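Local coordinates for protein endonuclease II (Enterobacteria phage t4, PDB 2WSH) that nicks and cleaves cytosine-containing double-stranded host DNA in a sequence-specific, magnesium-dependent manner, letting the phage scavenge host nucleotides for its own DNA synthesis, at residues 44-47 with 52-55; 29-34 with 71-76. The protein carries 1 engineered substitution. All blocks are in the same frame, centred on the assembly; numbering follows the deposited sequence.

Contact 1 of 2, residues 44-47 with 52-55; sequences YAIA and LVYI. With PO4 (phosphate ion), chain E.
I46 and Y54 form an antiparallel hydrogen-bonded pair in the hairpin made by strands 42-48 and 51-58, whose short segments run at 153° with their axes 4.8 Å apart. I46 N donates to Y54 O over 3.0 Å, and I46 O accepts from V53 N over 2.9 Å in an almost straight bond. Two residues, V53 and Y54, thus face I46, which defines a classic beta bulge, and beyond it A47 pairs with L52.

On one face of the sheet the methyl of A45 packs against L52 CD1 at 3.7 Å and also meets I55 CD1. The opposite face carries I46, which spreads along both bulge residues: I46 CG2 touches V53 CG2 at 3.7 Å, while I46 CD1 lies 3.9 Å from Y54 CD2. Y54 extends with CG anti to the backbone N (chi1 -176°), and its ring meets that of Y44 obliquely, planes at 54° and Y44 OH 3.5 Å from Y54 CE2. Both hydroxyls donate to one phosphate ion, Y44 OH to O4 and Y54 OH to O1, in bonds so short that their lengths are doubtful.

Y44 stands at the place of the GIY tyrosine, here in a V-I-Y sequence, and Y54 opens the YIG sequence. With R64 and K83 completing the anion site, the ion, probably from the crystallisation liquor, is consistent with a site for a DNA phosphate.

Contact 2 of 2, residues 29-34 with 71-76; sequences GSIKQL and AINRKD
N73 lays its carboxamide alongside the backbone of I31 and bonds to both polar atoms of that one residue, pairing with I31 as a neighbouring backbone would. N73 OD1 accepts from I31 N at 3.0 Å, the donor tilted somewhat from the carbonyl plane. N73 ND2 donates to I31 O over 3.2 Å in a nearly straight bond (170°), reaching a lone pair in the carbonyl plane while I31 O itself lies in the plane of the amide. The two bonds fix the rotation of the amide, which a CG placed anti to the carbonyl carbon (chi1 -77°) carries out to the loop. A water donates to N73 OD1 at 3.0 Å and to G29 O, bridging the two acceptors, and R69 NE gives I31 O a second donor.

Beside this polar pairing, the I31 side chain crosses that of I72 at about a right angle. I31 CD1 sits 3.6 Å from I72 CG2 and 3.7 Å from I72 CD1, and helix 82-92 adds L91 next to I31 and I87 and H88 next to I72.

The loop is thereby tied to the C-terminal end of helix 61-73, just where the chain turns. D76 N bonds back to A71 O at 2.8 Å and K75 N to I72 O, with positive phi at K75: a Schellman motif.

The two contacts show how one fold uses different chemistry at its centre and at its margin. Contact 1, its centre about 6 Å from the centre of the chain, is largely buried, joining neighbouring strands through main-chain bonds and apolar side chains, with two hydroxyls directed to an anion. Contact 2, its centre about 17 Å from that of the chain and only partly buried, relies on a side-chain amide, a water and one small apolar touch to hold an irregular loop on a helix end. They share no element and their nearest atoms stay about 9 Å apart, yet strand 51-58 is followed in the chain by helix 61-73, which supplies R64 to the phosphate bound at contact 1 and N73 to contact 2.

Contact 1 of 2, residues 44-47 with 52-55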
loop_
_atom_site.group_PDB
_atom_site.type_symbol
_atom_site.label_atom_id
_atom_site.label_comp_id
_atom_site.label_asym_id
_atom_site.label_seq_id
_atom_site.Cartn_x
_atom_site.Cartn_y
_atom_site.Cartn_z
ATOM N N TYR A 44 -9.726 -13.801 -13.724
ATOM C CA TYR A 44 -10.720 -14.809 -14.045
ATOM C C TYR A 44 -10.081 -16.150 -14.352
ATOM O O TYR A 44 -8.921 -16.224 -14.745
ATOM C CB TYR A 44 -11.675 -14.346 -15.150
ATOM C CG TYR A 44 -11.109 -14.273 -16.553
ATOM C CD1 TYR A 44 -11.235 -15.345 -17.426
ATOM C CD2 TYR A 44 -10.492 -13.118 -17.017
ATOM C CE1 TYR A 44 -10.749 -15.280 -18.717
ATOM C CE2 TYR A 44 -9.995 -13.045 -18.309
ATOM C CZ TYR A 44 -10.131 -14.131 -19.151
ATOM O OH TYR A 44 -9.650 -14.073 -20.435
ATOM N N ALA A 45 -10.843 -17.209 -14.133
ATOM C CA ALA A 45 -10.345 -18.551 -14.342
ATOM C C ALA A 45 -11.310 -19.291 -15.246
ATOM O O ALA A 45 -12.525 -19.227 -15.061
ATOM C CB ALA A 45 -10.196 -19.275 -13.011
ATOM N N ILE A 46 -10.768 -19.973 -16.245
ATOM C CA ILE A 46 -11.578 -20.833 -17.083
ATOM C C ILE A 46 -11.373 -22.261 -16.623
ATOM O O ILE A 46 -10.234 -22.701 -16.450
ATOM C CB ILE A 46 -11.194 -20.703 -18.566
ATOM C CG1 ILE A 46 -11.278 -19.243 -19.004
ATOM C CG2 ILE A 46 -12.092 -21.584 -19.431
ATOM C CD1 ILE A 46 -11.058 -19.039 -20.489
ATOM N N ALA A 47 -12.477 -22.974 -16.411
ATOM C CA ALA A 47 -12.429 -24.360 -15.957
ATOM C C ALA A 47 -13.184 -25.264 -16.915
ATOM O O ALA A 47 -14.295 -24.947 -17.338
ATOM C CB ALA A 47 -13.011 -24.484 -14.553
ATOM N N LEU A 52 -8.784 -26.355 -13.985
ATOM C CA LEU A 52 -8.275 -25.054 -14.395
ATOM C C LEU A 52 -7.482 -25.163 -15.695
ATOM O O LEU A 52 -6.528 -25.932 -15.778
ATOM C CB LEU A 52 -7.377 -24.482 -13.299
ATOM C CG LEU A 52 -6.764 -23.100 -13.530
ATOM C CD1 LEU A 52 -7.854 -22.047 -13.550
ATOM C CD2 LEU A 52 -5.736 -22.785 -12.453
ATOM N N VAL A 53 -7.874 -24.391 -16.704
ATOM C CA VAL A 53 -7.129 -24.375 -17.959
ATOM C C VAL A 53 -6.508 -23.018 -18.271
ATOM O O VAL A 53 -5.585 -22.926 -19.077
ATOM C CB VAL A 53 -7.986 -24.839 -19.154
ATOM C CG1 VAL A 53 -8.497 -26.249 -18.918
ATOM C CG2 VAL A 53 -9.142 -23.869 -19.406
ATOM N N TYR A 54 -6.999 -21.962 -17.631
ATOM C CA TYR A 54 -6.543 -20.621 -17.982
ATOM C C TYR A 54 -6.777 -19.586 -16.889
ATOM O O TYR A 54 -7.833 -19.553 -16.262
ATOM C CB TYR A 54 -7.232 -20.155 -19.267
ATOM C CG TYR A 54 -6.760 -18.807 -19.769
ATOM C CD1 TYR A 54 -5.527 -18.672 -20.395
ATOM C CD2 TYR A 54 -7.552 -17.671 -19.627
ATOM C CE1 TYR A 54 -5.092 -17.444 -20.863
ATOM C CE2 TYR A 54 -7.128 -16.438 -20.092
ATOM C CZ TYR A 54 -5.895 -16.331 -20.708
ATOM O OH TYR A 54 -5.460 -15.113 -21.178
ATOM N N ILE A 55 -5.776 -18.738 -16.681
ATOM C CA ILE A 55 -5.901 -17.589 -15.794
ATOM C C ILE A 55 -5.780 -16.318 -16.622
ATOM O O ILE A 55 -4.777 -16.108 -17.304
ATOM C CB ILE A 55 -4.794 -17.572 -14.723
ATOM C CG1 ILE A 55 -5.023 -18.677 -13.692
ATOM C CG2 ILE A 55 -4.744 -16.213 -14.027
ATOM C CD1 ILE A 55 -6.179 -18.402 -12.759
HETATM P P PO4 E . -7.394 -12.048 -22.179
HETATM O O1 PO4 E . -6.612 -12.928 -21.234
HETATM O O2 PO4 E . -6.948 -10.612 -22.031
HETATM O O3 PO4 E . -7.202 -12.485 -23.614
HETATM O O4 PO4 E . -8.849 -12.181 -21.809
#

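Contact 2 of 2, residues 29-34 with 71-76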
loop_
_atom_site.group_PDB
_atom_site.type_symbol
_atom_site.label_atom_id
_atom_site.label_comp_id
_atom_site.label_asym_id
_atom_site.label_seq_id
_atom_site.Cartn_x
_atom_site.Cartn_y
_atom_site.Cartn_z
ATOM N N GLY A 29 -26.628 -25.700 -31.574
ATOM C CA GLY A 29 -25.208 -25.531 -31.327
ATOM C C GLY A 29 -24.731 -24.103 -31.135
ATOM O O GLY A 29 -23.569 -23.793 -31.398
ATOM N N SER A 30 -25.617 -23.232 -30.672
ATOM C CA SER A 30 -25.241 -21.849 -30.406
ATOM C C SER A 30 -25.073 -21.608 -28.909
ATOM O O SER A 30 -25.901 -22.045 -28.109
ATOM C CB SER A 30 -26.290 -20.891 -30.969
ATOM O OG SER A 30 -25.963 -19.547 -30.661
ATOM N N ILE A 31 -24.001 -20.918 -28.536
ATOM C CA ILE A 31 -23.794 -20.534 -27.143
ATOM C C ILE A 31 -24.897 -19.584 -26.689
ATOM O O ILE A 31 -24.961 -18.434 -27.131
ATOM C CB ILE A 31 -22.422 -19.857 -26.930
ATOM C CG1 ILE A 31 -21.289 -20.846 -27.194
ATOM C CG2 ILE A 31 -22.314 -19.303 -25.520
ATOM C CD1 ILE A 31 -19.909 -20.221 -27.166
ATOM N N LYS A 32 -25.766 -20.070 -25.807
ATOM C CA LYS A 32 -26.890 -19.273 -25.324
ATOM C C LYS A 32 -26.409 -17.947 -24.754
ATOM O O LYS A 32 -25.254 -17.822 -24.347
ATOM C CB LYS A 32 -27.681 -20.039 -24.259
ATOM C CG LYS A 32 -28.170 -21.411 -24.700
ATOM C CD LYS A 32 -29.002 -22.063 -23.607
ATOM C CE LYS A 32 -29.195 -23.550 -23.860
ATOM N NZ LYS A 32 -29.849 -24.217 -22.698
ATOM N N GLN A 33 -27.297 -16.958 -24.731
ATOM C CA GLN A 33 -26.969 -15.647 -24.182
ATOM C C GLN A 33 -26.701 -15.721 -22.685
ATOM O O GLN A 33 -27.101 -16.673 -22.014
ATOM C CB GLN A 33 -28.090 -14.644 -24.460
ATOM C CG GLN A 33 -28.148 -14.165 -25.897
ATOM C CD GLN A 33 -29.413 -13.388 -26.198
ATOM O OE1 GLN A 33 -29.641 -12.311 -25.648
ATOM N NE2 GLN A 33 -30.244 -13.931 -27.081
ATOM N N LEU A 34 -26.024 -14.706 -22.165
ATOM C CA LEU A 34 -25.643 -14.685 -20.764
ATOM C C LEU A 34 -26.357 -13.570 -20.014
ATOM O O LEU A 34 -26.165 -12.388 -20.305
ATOM C CB LEU A 34 -24.132 -14.505 -20.633
ATOM C CG LEU A 34 -23.267 -15.446 -21.471
ATOM C CD1 LEU A 34 -21.807 -15.057 -21.351
ATOM C CD2 LEU A 34 -23.483 -16.897 -21.060
ATOM N N ALA A 71 -17.166 -14.488 -30.725
ATOM C CA ALA A 71 -16.163 -15.067 -31.614
ATOM C C ALA A 71 -16.552 -16.482 -32.016
ATOM O O ALA A 71 -16.427 -16.864 -33.179
ATOM C CB ALA A 71 -14.788 -15.059 -30.955
ATOM N N ILE A 72 -17.036 -17.253 -31.049
ATOM C CA ILE A 72 -17.378 -18.651 -31.288
ATOM C C ILE A 72 -18.658 -18.790 -32.106
ATOM O O ILE A 72 -18.708 -19.554 -33.072
ATOM C CB ILE A 72 -17.512 -19.432 -29.959
ATOM C CG1 ILE A 72 -16.160 -19.468 -29.235
ATOM C CG2 ILE A 72 -18.041 -20.843 -30.212
ATOM C CD1 ILE A 72 -16.235 -19.955 -27.804
ATOM N N ASN A 73 -19.693 -18.053 -31.716
ATOM C CA ASN A 73 -20.964 -18.091 -32.431
ATOM C C ASN A 73 -20.832 -17.596 -33.870
ATOM O O ASN A 73 -21.511 -18.092 -34.768
ATOM C CB ASN A 73 -22.029 -17.280 -31.689
ATOM C CG ASN A 73 -22.592 -18.017 -30.487
ATOM O OD1 ASN A 73 -22.272 -19.184 -30.250
ATOM N ND2 ASN A 73 -23.445 -17.342 -29.726
ATOM N N ARG A 74 -19.954 -16.623 -34.080
ATOM C CA ARG A 74 -19.736 -16.069 -35.413
ATOM C C ARG A 74 -18.719 -16.884 -36.205
ATOM O O ARG A 74 -18.484 -16.615 -37.383
ATOM C CB ARG A 74 -19.272 -14.615 -35.319
ATOM C CG ARG A 74 -20.324 -13.673 -34.767
ATOM C CD ARG A 74 -21.572 -13.718 -35.630
ATOM N NE ARG A 74 -22.644 -12.881 -35.101
ATOM C CZ ARG A 74 -23.744 -12.565 -35.777
ATOM N NH1 ARG A 74 -23.915 -13.018 -37.013
ATOM N NH2 ARG A 74 -24.670 -11.800 -35.218
ATOM N N LYS A 75 -18.117 -17.876 -35.557
ATOM C CA LYS A 75 -17.052 -18.655 -36.180
ATOM C C LYS A 75 -15.962 -17.721 -36.691
ATOM O O LYS A 75 -15.443 -17.892 -37.792
ATOM C CB LYS A 75 -17.604 -19.517 -37.317
ATOM C CG LYS A 75 -18.529 -20.634 -36.848
ATOM C CD LYS A 75 -19.256 -21.290 -38.012
ATOM C CE LYS A 75 -20.026 -22.523 -37.559
ATOM N NZ LYS A 75 -20.941 -22.227 -36.417
ATOM N N ASP A 76 -15.626 -16.730 -35.873
ATOM C CA ASP A 76 -14.633 -15.722 -36.216
ATOM C C ASP A 76 -13.226 -16.172 -35.821
ATOM O O ASP A 76 -12.931 -16.353 -34.640
ATOM C CB ASP A 76 -14.989 -14.412 -35.518
ATOM C CG ASP A 76 -14.057 -13.281 -35.879
ATOM O OD1 ASP A 76 -13.253 -13.429 -36.826
ATOM O OD2 ASP A 76 -14.134 -12.233 -35.206
HETATM O O HOH W 1 -21.543 -21.885 -31.187
#